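Local atomic coordinates of D-ribose pyranase (Bacillus subtilis, PDB entry 1OGD), a protein that probably catalyses the interconversion of the beta-pyran and beta-furan forms of D-ribose, the first step of ribose degradation, and works as a decamer of two pentamers. Residues Ala75-Asn80 with Glu116-Ala121; Lys66-Ala71 with Glu99-Leu104; Ile40-Lys45 with Ala110-Gly115; His4-Ser9 with Ala56-Glu61; Met62-Val67 with Asn86-Gln91. All coordinates share one frame; numbering follows the deposited sequence.

Five contacts tie together the strands, helices and loops of this chain, and their chemistry follows their place. Interaction 3 is buried and polar as well as apolar: two parallel strands share backbone bonds and a salt bridge at a subunit interface. Interaction 2, also buried, packs a helix on strand 64-70 through apolar groups, and interaction 5 uses the same strand nearer its start, where the packing is only partly covered. Interaction 4, buried, largely apolar and away from the sugar site, sets an isoleucine against helix 51-61, which in turn touches interaction 5 through Ala59. Interaction 1, partly buried, relies on side-chain amides to brace the ribose-binding loop.

Interaction 1 (Ala75-Asn80 with Glu116-Ala121); sequences ASNQEN and EFTPYA. With RIP (beta-D-ribopyranose), chain G.
Asn77 reaches across to the turn 118-121 with both hydrogens of its amide. Asn77 ND2 donates to Thr118 OG1 at 2.7 Å and to Pro119 O at 2.8 Å, and both acceptors lie close to the amide plane, so the flat group cannot turn without losing a bond. The other end is held too: Asn77 OD1 accepts from Asn80 ND2, which comes from above the carbonyl plane, and more weakly from Asn80 N, the N-cap bond of helix 78-87. Asparagine suits this place because one short amide can cap a helix and grip a loop. With OG1 between the backbone N and carbonyl carbon (chi1 63°), Thr118 meets Asn77 ND2 and donates a hydrogen bond to Glu116 OE2 at 3.0 Å; a water links Glu116 OE1 to Asn80 OD1, and Glu116 OE1 also takes the backbone N of Phe51. Looser packing marks exposed Ser76, whose CB rests 3.9 Å from Tyr120 CD1 and 4.0 Å from Pro119 CB. One face of the Tyr120 ring lies under C4 of the bound ribopyranose, and Tyr120 N bonds weakly to its O3. This type II turn is thus tied to a helix start by directional bonds.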
# COMPACT_ATOMS: atom_id res chain seq x y z
N ALA A 75 -43.04 8.74 -10.90
CA ALA A 75 -43.74 8.33 -12.12
C ALA A 75 -43.45 6.89 -12.53
O ALA A 75 -44.37 6.14 -12.86
CB ALA A 75 -43.38 9.27 -13.26
N SER A 76 -42.18 6.51 -12.49
CA SER A 76 -41.78 5.17 -12.90
C SER A 76 -41.84 4.09 -11.82
O SER A 76 -41.89 2.90 -12.14
CB SER A 76 -40.36 5.22 -13.47
OG SER A 76 -40.25 6.21 -14.47
N ASN A 77 -41.83 4.49 -10.56
CA ASN A 77 -41.86 3.51 -9.48
C ASN A 77 -42.74 4.00 -8.33
O ASN A 77 -42.25 4.25 -7.23
CB ASN A 77 -40.43 3.28 -8.97
CG ASN A 77 -40.22 1.87 -8.47
OD1 ASN A 77 -41.02 1.35 -7.69
ND2 ASN A 77 -39.13 1.25 -8.90
N GLN A 78 -44.03 4.12 -8.60
CA GLN A 78 -44.99 4.61 -7.61
C GLN A 78 -45.04 3.83 -6.30
O GLN A 78 -45.19 4.41 -5.23
CB GLN A 78 -46.39 4.66 -8.23
CG GLN A 78 -47.42 5.39 -7.38
CD GLN A 78 -46.97 6.80 -6.99
OE1 GLN A 78 -46.64 7.61 -7.86
NE2 GLN A 78 -46.96 7.08 -5.69
N GLU A 79 -44.90 2.51 -6.37
CA GLU A 79 -44.95 1.70 -5.16
C GLU A 79 -43.82 2.04 -4.20
O GLU A 79 -44.06 2.31 -3.02
CB GLU A 79 -44.90 0.21 -5.51
CG GLU A 79 -45.17 -0.69 -4.32
CD GLU A 79 -45.00 -2.17 -4.64
OE1 GLU A 79 -43.86 -2.58 -4.97
OE2 GLU A 79 -46.00 -2.91 -4.55
N ASN A 80 -42.58 2.04 -4.69
CA ASN A 80 -41.44 2.35 -3.84
C ASN A 80 -41.41 3.83 -3.47
O ASN A 80 -40.80 4.21 -2.47
CB ASN A 80 -40.14 1.95 -4.53
CG ASN A 80 -39.95 0.45 -4.57
OD1 ASN A 80 -39.90 -0.21 -3.53
ND2 ASN A 80 -39.84 -0.10 -5.77
N GLU A 116 -32.59 -4.89 -6.10
CA GLU A 116 -33.77 -4.25 -6.68
C GLU A 116 -33.66 -4.04 -8.19
O GLU A 116 -32.77 -3.33 -8.67
CB GLU A 116 -34.02 -2.90 -6.01
CG GLU A 116 -35.35 -2.26 -6.36
CD GLU A 116 -36.53 -3.08 -5.84
OE1 GLU A 116 -36.55 -3.39 -4.64
OE2 GLU A 116 -37.43 -3.40 -6.65
N PHE A 117 -34.59 -4.64 -8.93
CA PHE A 117 -34.64 -4.52 -10.38
C PHE A 117 -35.77 -3.63 -10.88
O PHE A 117 -36.42 -3.96 -11.88
CB PHE A 117 -34.75 -5.90 -11.03
CG PHE A 117 -33.44 -6.48 -11.49
CD1 PHE A 117 -32.35 -6.54 -10.63
CD2 PHE A 117 -33.31 -7.00 -12.78
CE1 PHE A 117 -31.14 -7.10 -11.05
CE2 PHE A 117 -32.11 -7.57 -13.20
CZ PHE A 117 -31.02 -7.62 -12.33
N THR A 118 -36.04 -2.53 -10.19
CA THR A 118 -37.08 -1.61 -10.64
C THR A 118 -36.49 -0.21 -10.80
O THR A 118 -35.60 0.18 -10.05
CB THR A 118 -38.29 -1.55 -9.66
OG1 THR A 118 -37.87 -1.05 -8.38
CG2 THR A 118 -38.89 -2.93 -9.48
N PRO A 119 -36.98 0.55 -11.79
CA PRO A 119 -36.55 1.91 -12.12
C PRO A 119 -36.49 2.93 -10.99
O PRO A 119 -37.45 3.10 -10.23
CB PRO A 119 -37.54 2.33 -13.20
CG PRO A 119 -37.87 1.05 -13.87
CD PRO A 119 -38.06 0.12 -12.70
N TYR A 120 -35.35 3.61 -10.91
CA TYR A 120 -35.10 4.67 -9.93
C TYR A 120 -35.34 4.34 -8.46
O TYR A 120 -35.74 5.20 -7.68
CB TYR A 120 -35.88 5.92 -10.33
CG TYR A 120 -35.70 6.29 -11.78
CD1 TYR A 120 -36.52 5.76 -12.77
CD2 TYR A 120 -34.66 7.15 -12.17
CE1 TYR A 120 -36.32 6.06 -14.12
CE2 TYR A 120 -34.45 7.46 -13.51
CZ TYR A 120 -35.28 6.91 -14.48
OH TYR A 120 -35.07 7.21 -15.80
N ALA A 121 -35.08 3.09 -8.09
CA ALA A 121 -35.24 2.69 -6.70
C ALA A 121 -33.92 3.00 -5.99
O ALA A 121 -33.18 2.09 -5.63
CB ALA A 121 -35.55 1.20 -6.61
C1 RIP G . -29.55 3.66 -13.31
C2 RIP G . -30.44 3.20 -12.18
C3 RIP G . -31.80 3.88 -12.30
C4 RIP G . -32.47 3.70 -13.66
C5 RIP G . -31.49 4.19 -14.72
O1 RIP G . -29.17 5.01 -13.15
O2 RIP G . -30.56 1.80 -12.27
O3 RIP G . -32.65 3.45 -11.27
O4 RIP G . -32.76 2.34 -13.90
O5 RIP G . -30.19 3.56 -14.61
O HOH W 1 -38.61 -2.90 -3.05

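Interaction 2 (Lys66-Ala71 with Glu99-Leu104); sequences KVIAAA and EEFKLL
Phe101 brings the rim of its ring to the backbone of strand 66-70: Phe101 CE1 lies 3.3 Å from Ile68 O, which sits at the ring edge near its plane, where the slightly positive C-H can face a carbonyl oxygen. The same CE1 of Phe101 is 4.0 Å from Ala69 CA. With CG anti to the backbone N (chi1 -177°), the ring extends from its helix to the strand. Apolar contacts complete the seam. Ile68 CG2 approaches Phe101 CD1 at 4.3 Å, and its other branch ends in CD1, 4.1 Å from Leu104 CD2, the two side chains crossing at about a right angle. Helix 98-104 thus packs on the mixed sheet of the RbsD/FucU fold, the axis of 99-104 running at 135° to that of strand 66-70, and Ile124 of the adjacent strand meets both Phe101 and Leu104. Replacing Phe101 with an alanine would probably open a gap beside Ile68 and take away a neighbour of Asn122, a substrate-binding residue.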
# COMPACT_ATOMS: atom_id res chain seq x y z
N LYS A 66 -32.82 13.74 6.63
CA LYS A 66 -33.29 14.13 5.30
C LYS A 66 -33.06 13.01 4.29
O LYS A 66 -32.02 12.34 4.32
CB LYS A 66 -32.56 15.40 4.85
CG LYS A 66 -32.98 15.92 3.49
CD LYS A 66 -32.16 17.15 3.12
CE LYS A 66 -32.54 17.70 1.76
NZ LYS A 66 -31.71 18.88 1.39
N VAL A 67 -34.03 12.81 3.41
CA VAL A 67 -33.95 11.78 2.39
C VAL A 67 -33.97 12.47 1.03
O VAL A 67 -34.65 13.48 0.85
CB VAL A 67 -35.14 10.81 2.47
CG1 VAL A 67 -34.95 9.66 1.50
CG2 VAL A 67 -35.29 10.28 3.90
N ILE A 68 -33.22 11.92 0.08
CA ILE A 68 -33.16 12.49 -1.26
C ILE A 68 -33.36 11.39 -2.29
O ILE A 68 -32.68 10.37 -2.25
CB ILE A 68 -31.80 13.18 -1.51
CG1 ILE A 68 -31.55 14.23 -0.43
CG2 ILE A 68 -31.78 13.83 -2.88
CD1 ILE A 68 -30.18 14.87 -0.49
N ALA A 69 -34.32 11.60 -3.19
CA ALA A 69 -34.61 10.63 -4.23
C ALA A 69 -34.79 11.38 -5.55
O ALA A 69 -34.87 12.61 -5.56
CB ALA A 69 -35.88 9.85 -3.89
N ALA A 70 -34.85 10.65 -6.65
CA ALA A 70 -35.03 11.28 -7.96
C ALA A 70 -36.52 11.44 -8.23
O ALA A 70 -37.31 10.53 -7.95
CB ALA A 70 -34.38 10.43 -9.05
N ALA A 71 -36.91 12.59 -8.77
CA ALA A 71 -38.31 12.86 -9.08
C ALA A 71 -38.90 11.72 -9.92
O ALA A 71 -40.03 11.30 -9.71
CB ALA A 71 -38.44 14.18 -9.83
N GLU A 99 -30.27 13.11 -12.85
CA GLU A 99 -28.93 13.59 -13.16
C GLU A 99 -28.30 14.30 -11.97
O GLU A 99 -27.14 14.06 -11.65
CB GLU A 99 -28.97 14.54 -14.36
CG GLU A 99 -29.31 13.85 -15.67
CD GLU A 99 -28.40 12.67 -15.96
OE1 GLU A 99 -27.17 12.87 -16.02
OE2 GLU A 99 -28.92 11.54 -16.13
N GLU A 100 -29.06 15.18 -11.32
CA GLU A 100 -28.54 15.89 -10.15
C GLU A 100 -28.28 14.87 -9.05
O GLU A 100 -27.30 14.97 -8.32
CB GLU A 100 -29.55 16.92 -9.65
CG GLU A 100 -29.95 17.97 -10.67
CD GLU A 100 -30.95 18.96 -10.09
OE1 GLU A 100 -30.57 19.73 -9.19
OE2 GLU A 100 -32.12 18.95 -10.54
N PHE A 101 -29.18 13.90 -8.94
CA PHE A 101 -29.08 12.84 -7.94
C PHE A 101 -27.71 12.16 -8.03
O PHE A 101 -27.00 12.04 -7.04
CB PHE A 101 -30.18 11.81 -8.15
CG PHE A 101 -30.19 10.70 -7.12
CD1 PHE A 101 -30.78 10.90 -5.88
CD2 PHE A 101 -29.60 9.48 -7.40
CE1 PHE A 101 -30.79 9.88 -4.93
CE2 PHE A 101 -29.61 8.46 -6.46
CZ PHE A 101 -30.20 8.66 -5.22
N LYS A 102 -27.37 11.71 -9.24
CA LYS A 102 -26.09 11.04 -9.46
C LYS A 102 -24.90 11.90 -9.06
O LYS A 102 -23.90 11.38 -8.55
CB LYS A 102 -25.97 10.61 -10.93
CG LYS A 102 -26.53 9.22 -11.19
CD LYS A 102 -27.21 9.10 -12.54
CE LYS A 102 -26.26 9.32 -13.69
NZ LYS A 102 -26.99 9.22 -14.98
N LEU A 103 -25.00 13.20 -9.27
CA LEU A 103 -23.92 14.11 -8.90
C LEU A 103 -23.71 14.10 -7.39
O LEU A 103 -22.58 14.14 -6.91
CB LEU A 103 -24.24 15.54 -9.36
CG LEU A 103 -24.28 15.78 -10.87
CD1 LEU A 103 -24.63 17.25 -11.13
CD2 LEU A 103 -22.93 15.42 -11.49
N LEU A 104 -24.81 14.06 -6.65
CA LEU A 104 -24.75 14.05 -5.19
C LEU A 104 -24.12 12.77 -4.63
O LEU A 104 -23.53 12.80 -3.56
CB LEU A 104 -26.14 14.23 -4.59
CG LEU A 104 -26.67 15.66 -4.45
CD1 LEU A 104 -26.60 16.38 -5.79
CD2 LEU A 104 -28.11 15.61 -3.94

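Interaction 3 (Ile40-Lys45 with Ala110-Gly115); sequences IDLSLK and AVIRTG
Ile40 pairs with Ile112 in a parallel bridge, where strand 38-41, outermost in this chain's sheet, joins strand 110-113. Ile40 N donates to Val111 O at 2.9 Å in an almost straight bond, and its O accepts from Arg113 N. The side chain lies on the same face as Ile112, and both meet helix 9-17, an apolar setting that suits branched aliphatic residues. Asp41, bridged to Arg113, lies on the other face; CG anti to the backbone N (chi1 -166°) sets its carboxylate beside the extended arginine, pointing the same way. Asp41 OD1 accepts from Arg113 NH1 at 2.8 Å, on its syn side though 26° out of the carboxylate plane, and the two flat groups are turned 74° apart. Ser9 OG of a neighbouring subunit also binds OD1, and Leu7 O of that subunit accepts from NH1. A leucine in place of Asp41 would probably leave the buried Arg113 charge without its mate and deprive Ser43 of its acceptor. Leu42 N continues the strand ladder to Arg113 O, while Leu42 CD1 packs 3.6 Å from Ile112 CG2. Ser43 turns back to the aspartate: its N and OG bind OD2 from one face of the carboxylate, the N closing an Asx turn. Gly115 lies against the chain where a CB would clash with Lys45 O; Gly115 CA is 3.9 Å from Ser43 CB.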
# COMPACT_ATOMS: atom_id res chain seq x y z
N ILE A 40 -20.76 -1.38 -1.26
CA ILE A 40 -21.06 -2.57 -0.47
C ILE A 40 -22.24 -3.23 -1.18
O ILE A 40 -23.36 -2.72 -1.15
CB ILE A 40 -21.43 -2.18 0.96
CG1 ILE A 40 -20.26 -1.42 1.60
CG2 ILE A 40 -21.75 -3.42 1.77
CD1 ILE A 40 -20.55 -0.84 2.98
N ASP A 41 -21.97 -4.36 -1.81
CA ASP A 41 -22.98 -5.08 -2.58
C ASP A 41 -23.64 -6.20 -1.78
O ASP A 41 -23.01 -7.21 -1.45
CB ASP A 41 -22.33 -5.63 -3.85
CG ASP A 41 -23.33 -6.09 -4.88
OD1 ASP A 41 -22.88 -6.38 -6.01
OD2 ASP A 41 -24.54 -6.18 -4.58
N LEU A 42 -24.93 -6.03 -1.46
CA LEU A 42 -25.68 -7.01 -0.69
C LEU A 42 -26.53 -7.91 -1.57
O LEU A 42 -27.12 -8.87 -1.08
CB LEU A 42 -26.60 -6.30 0.32
CG LEU A 42 -25.96 -5.37 1.35
CD1 LEU A 42 -27.06 -4.65 2.13
CD2 LEU A 42 -25.06 -6.17 2.29
N SER A 43 -26.59 -7.60 -2.86
CA SER A 43 -27.41 -8.38 -3.78
C SER A 43 -27.05 -9.86 -3.83
O SER A 43 -25.88 -10.24 -3.69
CB SER A 43 -27.33 -7.79 -5.20
OG SER A 43 -26.05 -8.00 -5.77
N LEU A 44 -28.07 -10.69 -4.02
CA LEU A 44 -27.88 -12.13 -4.11
C LEU A 44 -28.46 -12.60 -5.43
O LEU A 44 -27.87 -13.43 -6.13
CB LEU A 44 -28.58 -12.82 -2.93
CG LEU A 44 -28.32 -14.32 -2.72
CD1 LEU A 44 -26.83 -14.59 -2.65
CD2 LEU A 44 -29.00 -14.77 -1.44
N LYS A 45 -29.62 -12.05 -5.78
CA LYS A 45 -30.32 -12.38 -7.01
C LYS A 45 -31.32 -11.27 -7.25
O LYS A 45 -31.60 -10.47 -6.36
CB LYS A 45 -31.05 -13.72 -6.86
CG LYS A 45 -32.12 -13.69 -5.78
CD LYS A 45 -32.63 -15.09 -5.43
CE LYS A 45 -33.38 -15.73 -6.58
NZ LYS A 45 -33.88 -17.09 -6.19
N ALA A 110 -20.69 5.90 1.09
CA ALA A 110 -20.81 4.56 0.56
C ALA A 110 -22.10 4.40 -0.23
O ALA A 110 -23.06 5.16 -0.05
CB ALA A 110 -20.78 3.54 1.70
N VAL A 111 -22.11 3.40 -1.10
CA VAL A 111 -23.28 3.08 -1.89
C VAL A 111 -23.59 1.64 -1.55
O VAL A 111 -22.71 0.77 -1.62
CB VAL A 111 -23.00 3.20 -3.41
CG1 VAL A 111 -24.22 2.72 -4.20
CG2 VAL A 111 -22.69 4.65 -3.77
N ILE A 112 -24.83 1.39 -1.14
CA ILE A 112 -25.25 0.04 -0.80
C ILE A 112 -26.09 -0.47 -1.96
O ILE A 112 -27.17 0.05 -2.26
CB ILE A 112 -26.07 0.05 0.50
CG1 ILE A 112 -25.25 0.74 1.60
CG2 ILE A 112 -26.39 -1.36 0.92
CD1 ILE A 112 -26.04 1.13 2.82
N ARG A 113 -25.58 -1.49 -2.64
CA ARG A 113 -26.26 -2.06 -3.79
C ARG A 113 -27.20 -3.18 -3.37
O ARG A 113 -26.78 -4.16 -2.76
CB ARG A 113 -25.24 -2.58 -4.80
CG ARG A 113 -25.84 -3.08 -6.10
CD ARG A 113 -24.74 -3.48 -7.09
NE ARG A 113 -25.27 -3.85 -8.39
CZ ARG A 113 -25.14 -5.06 -8.93
NH1 ARG A 113 -24.50 -6.03 -8.29
NH2 ARG A 113 -25.66 -5.31 -10.13
N THR A 114 -28.48 -3.04 -3.71
CA THR A 114 -29.47 -4.06 -3.39
C THR A 114 -29.76 -4.85 -4.66
O THR A 114 -29.20 -4.56 -5.72
CB THR A 114 -30.79 -3.42 -2.90
OG1 THR A 114 -31.40 -2.70 -3.98
CG2 THR A 114 -30.52 -2.45 -1.75
N GLY A 115 -30.64 -5.84 -4.56
CA GLY A 115 -30.97 -6.64 -5.73
C GLY A 115 -32.19 -6.11 -6.45
O GLY A 115 -32.76 -6.78 -7.31

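Interaction 4 (His4-Ser9 with Ala56-Glu61); sequences HGILNS and AVLAEE
Ile6 packs beside helix 51-61 with its longer branch. Ile6 CD1 ends 3.8 Å from Val57 CG1, with the two side chains crossing at about a right angle, and lies 4.4 Å from Leu58 CD1. Extending CG1 anti to the backbone N (chi1 -163°) carries this methyl to the helix. The root of the residue is covered differently: Ile6 CB touches CG of Glu61 at 3.8 Å. Because the Glu61 chain bends at chi2 (-55°), its carboxylate turns along the loop, and Glu61 OE1 comes to 3.6 Å from Gly5 CA and to the same distance from Ile6 N. Those approaches are not hydrogen bonds, so the acid contributes its CG methylene and bulk to this contact. Gly5 adopts a positive phi (89°), at which a side chain would press on the preceding carbonyl oxygen, so glycine fits this bend. The arrangement joins the N-terminal loop, just ahead of helix 9-17, to the last turns of helix 51-61. Further out, Leu11, Ala12 and Leu15 of helix 9-17 also touch Ile6, which suits an aliphatic residue, and Leu15 meets Glu61. Asn8 caps that helix, its OD1 accepting from Leu11 N. Leu44 of one neighbouring subunit packs on Val57, and His4 of another on Glu61.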
# COMPACT_ATOMS: atom_id res chain seq x y z
N HIS A 4 -25.73 -5.39 19.92
CA HIS A 4 -26.64 -4.42 19.33
C HIS A 4 -26.20 -3.84 17.99
O HIS A 4 -25.06 -4.02 17.56
CB HIS A 4 -26.84 -3.27 20.33
CG HIS A 4 -27.07 -3.73 21.74
ND1 HIS A 4 -28.13 -4.54 22.10
CD2 HIS A 4 -26.38 -3.49 22.88
CE1 HIS A 4 -28.07 -4.79 23.40
NE2 HIS A 4 -27.02 -4.16 23.89
N GLY A 5 -27.13 -3.13 17.34
CA GLY A 5 -26.84 -2.50 16.07
C GLY A 5 -27.12 -3.37 14.85
O GLY A 5 -27.61 -4.49 14.97
N ILE A 6 -26.80 -2.85 13.68
CA ILE A 6 -27.01 -3.55 12.42
C ILE A 6 -26.15 -4.82 12.35
O ILE A 6 -25.01 -4.84 12.82
CB ILE A 6 -26.71 -2.58 11.24
CG1 ILE A 6 -27.31 -3.14 9.94
CG2 ILE A 6 -25.21 -2.34 11.12
CD1 ILE A 6 -27.50 -2.07 8.88
N LEU A 7 -26.69 -5.88 11.76
CA LEU A 7 -25.99 -7.16 11.66
C LEU A 7 -24.82 -7.19 10.67
O LEU A 7 -23.81 -7.85 10.93
CB LEU A 7 -26.98 -8.26 11.26
CG LEU A 7 -26.44 -9.68 11.15
CD1 LEU A 7 -25.97 -10.17 12.52
CD2 LEU A 7 -27.52 -10.61 10.60
N ASN A 8 -24.96 -6.51 9.55
CA ASN A 8 -23.92 -6.50 8.52
C ASN A 8 -22.64 -5.81 9.01
O ASN A 8 -22.66 -4.64 9.39
CB ASN A 8 -24.43 -5.81 7.26
CG ASN A 8 -23.49 -5.98 6.10
OD1 ASN A 8 -22.54 -5.20 5.94
ND2 ASN A 8 -23.72 -7.01 5.28
N SER A 9 -21.54 -6.55 8.97
CA SER A 9 -20.26 -6.03 9.42
C SER A 9 -19.78 -4.85 8.59
O SER A 9 -19.26 -3.88 9.15
CB SER A 9 -19.21 -7.15 9.44
OG SER A 9 -19.01 -7.68 8.14
N ALA A 56 -35.65 -0.18 5.15
CA ALA A 56 -36.28 -0.35 6.46
C ALA A 56 -35.25 -0.61 7.55
O ALA A 56 -35.32 -0.02 8.63
CB ALA A 56 -37.28 -1.49 6.40
N VAL A 57 -34.29 -1.48 7.27
CA VAL A 57 -33.25 -1.80 8.24
C VAL A 57 -32.40 -0.56 8.54
O VAL A 57 -32.12 -0.26 9.70
CB VAL A 57 -32.32 -2.93 7.74
CG1 VAL A 57 -31.17 -3.13 8.72
CG2 VAL A 57 -33.11 -4.22 7.60
N LEU A 58 -32.00 0.15 7.49
CA LEU A 58 -31.18 1.35 7.68
C LEU A 58 -31.92 2.40 8.50
O LEU A 58 -31.32 3.08 9.34
CB LEU A 58 -30.76 1.94 6.33
CG LEU A 58 -29.37 1.54 5.78
CD1 LEU A 58 -28.31 1.80 6.84
CD2 LEU A 58 -29.35 0.08 5.40
N ALA A 59 -33.22 2.53 8.26
CA ALA A 59 -34.04 3.50 8.96
C ALA A 59 -34.00 3.31 10.47
O ALA A 59 -33.97 4.28 11.23
CB ALA A 59 -35.49 3.42 8.45
N GLU A 60 -33.99 2.07 10.93
CA GLU A 60 -33.98 1.80 12.36
C GLU A 60 -32.60 1.75 13.01
O GLU A 60 -32.51 1.69 14.23
CB GLU A 60 -34.73 0.50 12.66
CG GLU A 60 -34.10 -0.74 12.07
CD GLU A 60 -34.79 -2.00 12.55
OE1 GLU A 60 -34.78 -2.25 13.78
OE2 GLU A 60 -35.33 -2.76 11.71
N GLU A 61 -31.54 1.77 12.21
CA GLU A 61 -30.19 1.72 12.75
C GLU A 61 -29.45 3.03 12.57
O GLU A 61 -28.37 3.23 13.12
CB GLU A 61 -29.38 0.61 12.08
CG GLU A 61 -29.90 -0.79 12.30
CD GLU A 61 -30.06 -1.13 13.77
OE1 GLU A 61 -29.38 -0.49 14.61
OE2 GLU A 61 -30.85 -2.05 14.08

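Interaction 5 (Met62-Val67 with Asn86-Gln91); sequences MAVEKV and NLFSEQ
Val64 and Val67 face segment 86-91 across a corner of the chain at Glu65, and the backbones come nearest where Lys66 CA lies 5.3 Å from Gln91 CA. Phe88, the first residue to leave the helical course of helix 78-87, lays its ring against both valines. Val67 CG2 stands over one face, 3.8 Å from the centroid of the Phe88 ring and 22° off the normal, a CH-pi contact displaced toward the rim, so that Phe88 CG is its closest ring atom at 3.5 Å. Leu87 CG covers the opposite face. Val64 meets the ring obliquely, its CG2 lying 4.0 Å from Phe88 CE2. Valine suits both places, since its branch next to the backbone puts a methyl on the ring. Gln91 packs by its aliphatic part: with the chain bent at chi2 (64°), its CG comes to Val64 O, modelled at a doubtfully short 3.0 Å. Ala59 of helix 51-61 and Leu125 of strand 123-127 also touch Phe88. Glu65 and Lys66 form a classic beta bulge opposite Gln126, and Glu65 OE1 bonds to His20 NE2, the probable proton donor. The contact belongs to a beta-alpha-beta crossover from strand 64-70 to its parallel neighbour 92-96, outermost within this chain.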
# COMPACT_ATOMS: atom_id res chain seq x y z
N MET A 62 -30.05 3.93 11.80
CA MET A 62 -29.44 5.21 11.51
C MET A 62 -30.41 6.37 11.71
O MET A 62 -31.56 6.29 11.29
CB MET A 62 -28.96 5.19 10.06
CG MET A 62 -28.35 6.47 9.55
SD MET A 62 -28.02 6.34 7.77
CE MET A 62 -27.92 8.04 7.37
N ALA A 63 -29.93 7.43 12.34
CA ALA A 63 -30.75 8.62 12.54
C ALA A 63 -30.70 9.43 11.25
O ALA A 63 -29.67 10.01 10.90
CB ALA A 63 -30.21 9.44 13.70
N VAL A 64 -31.82 9.47 10.53
CA VAL A 64 -31.91 10.20 9.26
C VAL A 64 -32.65 11.52 9.41
O VAL A 64 -33.76 11.56 9.93
CB VAL A 64 -32.64 9.35 8.21
CG1 VAL A 64 -32.65 10.08 6.87
CG2 VAL A 64 -31.98 7.97 8.09
N GLU A 65 -32.03 12.62 8.96
CA GLU A 65 -32.68 13.92 9.05
C GLU A 65 -33.22 14.40 7.71
O GLU A 65 -34.00 15.35 7.65
CB GLU A 65 -31.73 14.99 9.62
CG GLU A 65 -30.48 15.24 8.79
CD GLU A 65 -29.77 16.52 9.21
OE1 GLU A 65 -29.92 16.94 10.38
OE2 GLU A 65 -29.04 17.10 8.36
N LYS A 66 -32.82 13.74 6.63
CA LYS A 66 -33.29 14.13 5.30
C LYS A 66 -33.06 13.01 4.29
O LYS A 66 -32.02 12.34 4.32
CB LYS A 66 -32.56 15.40 4.85
CG LYS A 66 -32.98 15.92 3.49
CD LYS A 66 -32.16 17.15 3.12
CE LYS A 66 -32.54 17.70 1.76
NZ LYS A 66 -31.71 18.88 1.39
N VAL A 67 -34.03 12.81 3.41
CA VAL A 67 -33.95 11.78 2.39
C VAL A 67 -33.97 12.47 1.03
O VAL A 67 -34.65 13.48 0.85
CB VAL A 67 -35.14 10.81 2.47
CG1 VAL A 67 -34.95 9.66 1.50
CG2 VAL A 67 -35.29 10.28 3.90
N ASN A 86 -43.97 7.04 3.30
CA ASN A 86 -44.52 6.41 4.49
C ASN A 86 -43.45 6.10 5.53
O ASN A 86 -43.65 6.35 6.72
CB ASN A 86 -45.25 5.12 4.11
CG ASN A 86 -46.53 5.39 3.33
OD1 ASN A 86 -47.08 4.48 2.70
ND2 ASN A 86 -47.01 6.63 3.37
N LEU A 87 -42.32 5.54 5.09
CA LEU A 87 -41.24 5.20 6.00
C LEU A 87 -40.60 6.43 6.64
O LEU A 87 -40.34 6.44 7.84
CB LEU A 87 -40.16 4.38 5.27
CG LEU A 87 -38.90 4.01 6.06
CD1 LEU A 87 -39.28 3.23 7.31
CD2 LEU A 87 -37.96 3.18 5.19
N PHE A 88 -40.36 7.47 5.84
CA PHE A 88 -39.75 8.68 6.38
C PHE A 88 -40.75 9.82 6.54
O PHE A 88 -40.58 10.90 5.98
CB PHE A 88 -38.57 9.09 5.51
CG PHE A 88 -37.47 8.06 5.46
CD1 PHE A 88 -37.38 7.16 4.41
CD2 PHE A 88 -36.55 7.96 6.51
CE1 PHE A 88 -36.40 6.17 4.39
CE2 PHE A 88 -35.56 6.97 6.50
CZ PHE A 88 -35.49 6.08 5.44
N SER A 89 -41.78 9.56 7.35
CA SER A 89 -42.84 10.52 7.64
C SER A 89 -42.34 11.84 8.22
O SER A 89 -42.66 12.91 7.72
CB SER A 89 -43.84 9.90 8.62
OG SER A 89 -44.31 8.65 8.14
N GLU A 90 -41.55 11.75 9.29
CA GLU A 90 -41.03 12.94 9.96
C GLU A 90 -39.88 13.62 9.23
O GLU A 90 -39.71 14.83 9.33
CB GLU A 90 -40.58 12.59 11.38
CG GLU A 90 -41.69 12.03 12.26
CD GLU A 90 -41.29 11.99 13.73
OE1 GLU A 90 -40.26 11.36 14.05
OE2 GLU A 90 -42.02 12.58 14.56
N GLN A 91 -39.08 12.84 8.51
CA GLN A 91 -37.95 13.40 7.79
C GLN A 91 -38.36 14.22 6.58
O GLN A 91 -39.47 14.07 6.05
CB GLN A 91 -37.01 12.28 7.32
CG GLN A 91 -36.32 11.53 8.44
CD GLN A 91 -37.29 10.76 9.31
OE1 GLN A 91 -38.03 9.89 8.84
NE2 GLN A 91 -37.31 11.08 10.60